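Local coordinates for protein geranyltranstransferase (Campylobacter jejuni, PDB 3NPK) that probably makes farnesyl diphosphate by condensing geranyl diphosphate with isopentenyl diphosphate, at residues H24-E29 against K99-T104. Numbering follows the deposited sequence.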
loop_
_atom_site.group_PDB
_atom_site.type_symbol
_atom_site.label_atom_id
_atom_site.label_comp_id
_atom_site.label_asym_id
_atom_site.label_seq_id
_atom_site.Cartn_x
_atom_site.Cartn_y
_atom_site.Cartn_z
ATOM N N HIS A 24 -8.192 -7.199 -19.599
ATOM C CA HIS A 24 -6.735 -7.352 -19.600
ATOM C C HIS A 24 -6.404 -8.849 -19.695
ATOM O O HIS A 24 -6.905 -9.636 -18.907
ATOM C CB HIS A 24 -6.131 -6.770 -18.319
ATOM C CG HIS A 24 -4.643 -6.605 -18.378
ATOM N ND1 HIS A 24 -3.778 -7.670 -18.502
ATOM C CD2 HIS A 24 -3.866 -5.498 -18.307
ATOM C CE1 HIS A 24 -2.533 -7.226 -18.525
ATOM N NE2 HIS A 24 -2.560 -5.911 -18.405
ATOM N N PRO A 25 -5.565 -9.253 -20.668
ATOM C CA PRO A 25 -5.392 -10.698 -20.889
ATOM C C PRO A 25 -4.632 -11.450 -19.797
ATOM O O PRO A 25 -4.738 -12.683 -19.760
ATOM C CB PRO A 25 -4.614 -10.757 -22.221
ATOM C CG PRO A 25 -3.855 -9.466 -22.229
ATOM C CD PRO A 25 -4.841 -8.457 -21.668
ATOM N N PHE A 26 -3.889 -10.761 -18.924
ATOM C CA PHE A 26 -3.067 -11.507 -17.970
ATOM C C PHE A 26 -2.890 -10.900 -16.593
ATOM O O PHE A 26 -2.190 -11.483 -15.768
ATOM C CB PHE A 26 -1.677 -11.838 -18.557
ATOM C CG PHE A 26 -0.832 -10.630 -18.888
ATOM C CD1 PHE A 26 -0.251 -9.856 -17.886
ATOM C CD2 PHE A 26 -0.599 -10.282 -20.209
ATOM C CE1 PHE A 26 0.534 -8.752 -18.206
ATOM C CE2 PHE A 26 0.191 -9.192 -20.528
ATOM C CZ PHE A 26 0.743 -8.418 -19.531
ATOM N N PHE A 27 -3.525 -9.760 -16.315
ATOM C CA PHE A 27 -3.259 -9.136 -15.026
ATOM C C PHE A 27 -3.604 -10.070 -13.863
ATOM O O PHE A 27 -2.851 -10.148 -12.895
ATOM C CB PHE A 27 -3.943 -7.775 -14.873
ATOM C CG PHE A 27 -3.278 -6.903 -13.844
ATOM C CD1 PHE A 27 -2.076 -6.263 -14.138
ATOM C CD2 PHE A 27 -3.826 -6.744 -12.578
ATOM C CE1 PHE A 27 -1.428 -5.471 -13.190
ATOM C CE2 PHE A 27 -3.177 -5.953 -11.617
ATOM C CZ PHE A 27 -1.985 -5.316 -11.926
ATOM N N ASN A 28 -4.729 -10.781 -13.940
ATOM C CA ASN A 28 -5.060 -11.714 -12.863
ATOM C C ASN A 28 -4.036 -12.822 -12.685
ATOM O O ASN A 28 -3.676 -13.170 -11.563
ATOM C CB ASN A 28 -6.458 -12.313 -13.039
ATOM C CG ASN A 28 -7.557 -11.301 -12.814
ATOM O OD1 ASN A 28 -7.384 -10.329 -12.080
ATOM N ND2 ASN A 28 -8.701 -11.517 -13.460
ATOM N N GLU A 29 -3.594 -13.397 -13.794
ATOM C CA GLU A 29 -2.571 -14.427 -13.734
ATOM C C GLU A 29 -1.277 -13.872 -13.133
ATOM O O GLU A 29 -0.619 -14.538 -12.322
ATOM C CB GLU A 29 -2.327 -15.006 -15.135
ATOM C CG GLU A 29 -3.433 -15.949 -15.588
ATOM C CD GLU A 29 -4.632 -15.250 -16.224
ATOM O OE1 GLU A 29 -4.654 -14.006 -16.302
ATOM O OE2 GLU A 29 -5.571 -15.966 -16.661
ATOM N N LYS A 99 10.290 -10.535 -16.168
ATOM C CA LYS A 99 10.776 -11.396 -17.252
ATOM C C LYS A 99 9.628 -12.117 -17.959
ATOM O O LYS A 99 9.615 -12.213 -19.188
ATOM C CB LYS A 99 11.770 -12.420 -16.708
ATOM C CG LYS A 99 12.984 -11.808 -15.992
ATOM C CD LYS A 99 13.874 -11.043 -16.945
ATOM C CE LYS A 99 14.410 -11.969 -18.028
ATOM N NZ LYS A 99 15.439 -11.312 -18.885
ATOM N N SER A 100 8.669 -12.636 -17.196
ATOM C CA SER A 100 7.532 -13.341 -17.793
ATOM C C SER A 100 6.575 -12.406 -18.504
ATOM O O SER A 100 5.984 -12.775 -19.530
ATOM C CB SER A 100 6.758 -14.126 -16.741
ATOM O OG SER A 100 7.469 -15.293 -16.382
ATOM N N TYR A 101 6.398 -11.214 -17.943
ATOM C CA TYR A 101 5.499 -10.215 -18.501
ATOM C C TYR A 101 6.284 -8.997 -18.971
ATOM O O TYR A 101 6.831 -9.004 -20.076
ATOM C CB TYR A 101 4.397 -9.876 -17.497
ATOM C CG TYR A 101 3.533 -11.079 -17.228
ATOM C CD1 TYR A 101 3.655 -11.808 -16.050
ATOM C CD2 TYR A 101 2.608 -11.509 -18.176
ATOM C CE1 TYR A 101 2.867 -12.932 -15.820
ATOM C CE2 TYR A 101 1.820 -12.618 -17.959
ATOM C CZ TYR A 101 1.950 -13.330 -16.783
ATOM O OH TYR A 101 1.153 -14.444 -16.579
ATOM N N ASP A 102 6.369 -7.974 -18.138
ATOM C CA ASP A 102 7.190 -6.805 -18.427
ATOM C C ASP A 102 7.353 -5.991 -17.146
ATOM O O ASP A 102 6.743 -6.308 -16.130
ATOM C CB ASP A 102 6.588 -5.957 -19.564
ATOM C CG ASP A 102 5.116 -5.623 -19.354
ATOM O OD1 ASP A 102 4.729 -5.309 -18.230
ATOM O OD2 ASP A 102 4.333 -5.658 -20.324
ATOM N N GLU A 103 8.186 -4.959 -17.180
ATOM C CA GLU A 103 8.456 -4.205 -15.957
ATOM C C GLU A 103 7.212 -3.511 -15.464
ATOM O O GLU A 103 6.985 -3.435 -14.263
ATOM C CB GLU A 103 9.556 -3.176 -16.189
ATOM C CG GLU A 103 10.934 -3.793 -16.230
ATOM C CD GLU A 103 12.009 -2.763 -16.454
ATOM O OE1 GLU A 103 11.744 -1.559 -16.236
ATOM O OE2 GLU A 103 13.115 -3.163 -16.867
ATOM N N THR A 104 6.421 -2.980 -16.390
ATOM C CA THR A 104 5.192 -2.296 -16.009
ATOM C C THR A 104 4.301 -3.220 -15.183
ATOM O O THR A 104 3.791 -2.838 -14.120
ATOM C CB THR A 104 4.421 -1.810 -17.242
ATOM O OG1 THR A 104 5.174 -0.768 -17.879
ATOM C CG2 THR A 104 3.039 -1.300 -16.825
#
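With its CG lodged between the backbone N and the carbonyl carbon (chi1 63°), Phe-26 sends its ring toward Tyr-101, whose own CG lies anti to its carbonyl carbon (chi1 -64°), which turns its ring to meet the phenylalanine. The two side chains run antiparallel alongside each other and overlap as an offset stack, with ring centroids 4.5 Å apart and planes inclined by 25°. The tilt brings one flank of the tyrosine closest: Tyr-101 CD2 sits over the rim of one phenylalanine face, 3.3 Å from Phe-26 CD1, while Tyr-101 CE2 lies 3.4 Å from Phe-26 CG. Farther along the tyrosine, the hydroxyl reaches the first turn of helix 27-37, where Tyr-101 OH is 3.8 Å from Glu-29 CB. His-24 stands edge-on to the opposite face of Phe-26, CE1 above the ring centre, and the phenyl ring lies between imidazole edge and tyrosine. The imidazole is itself steadied by a nearly straight hydrogen bond from Phe-26 N to His-24 ND1, 3.1 Å long and lying in the imidazole plane. Phe-156 of the second subunit meets both the His-24 and Phe-26 rings, extending this aromatic cluster across the dimer interface. Tyr-101 also packs on Ala-30 and Leu-33, along helix 27-37. Between helices 97-100 and 103-122, Asp-102 is the N-cap of the latter and bonds through OD1 to Thr-105 OG1. The stack thus ties the N-cap residue of helix 27-37 to the link between two later helices, a peripheral, dimer-side junction in the predominantly helical fold of polyprenyl synthetases.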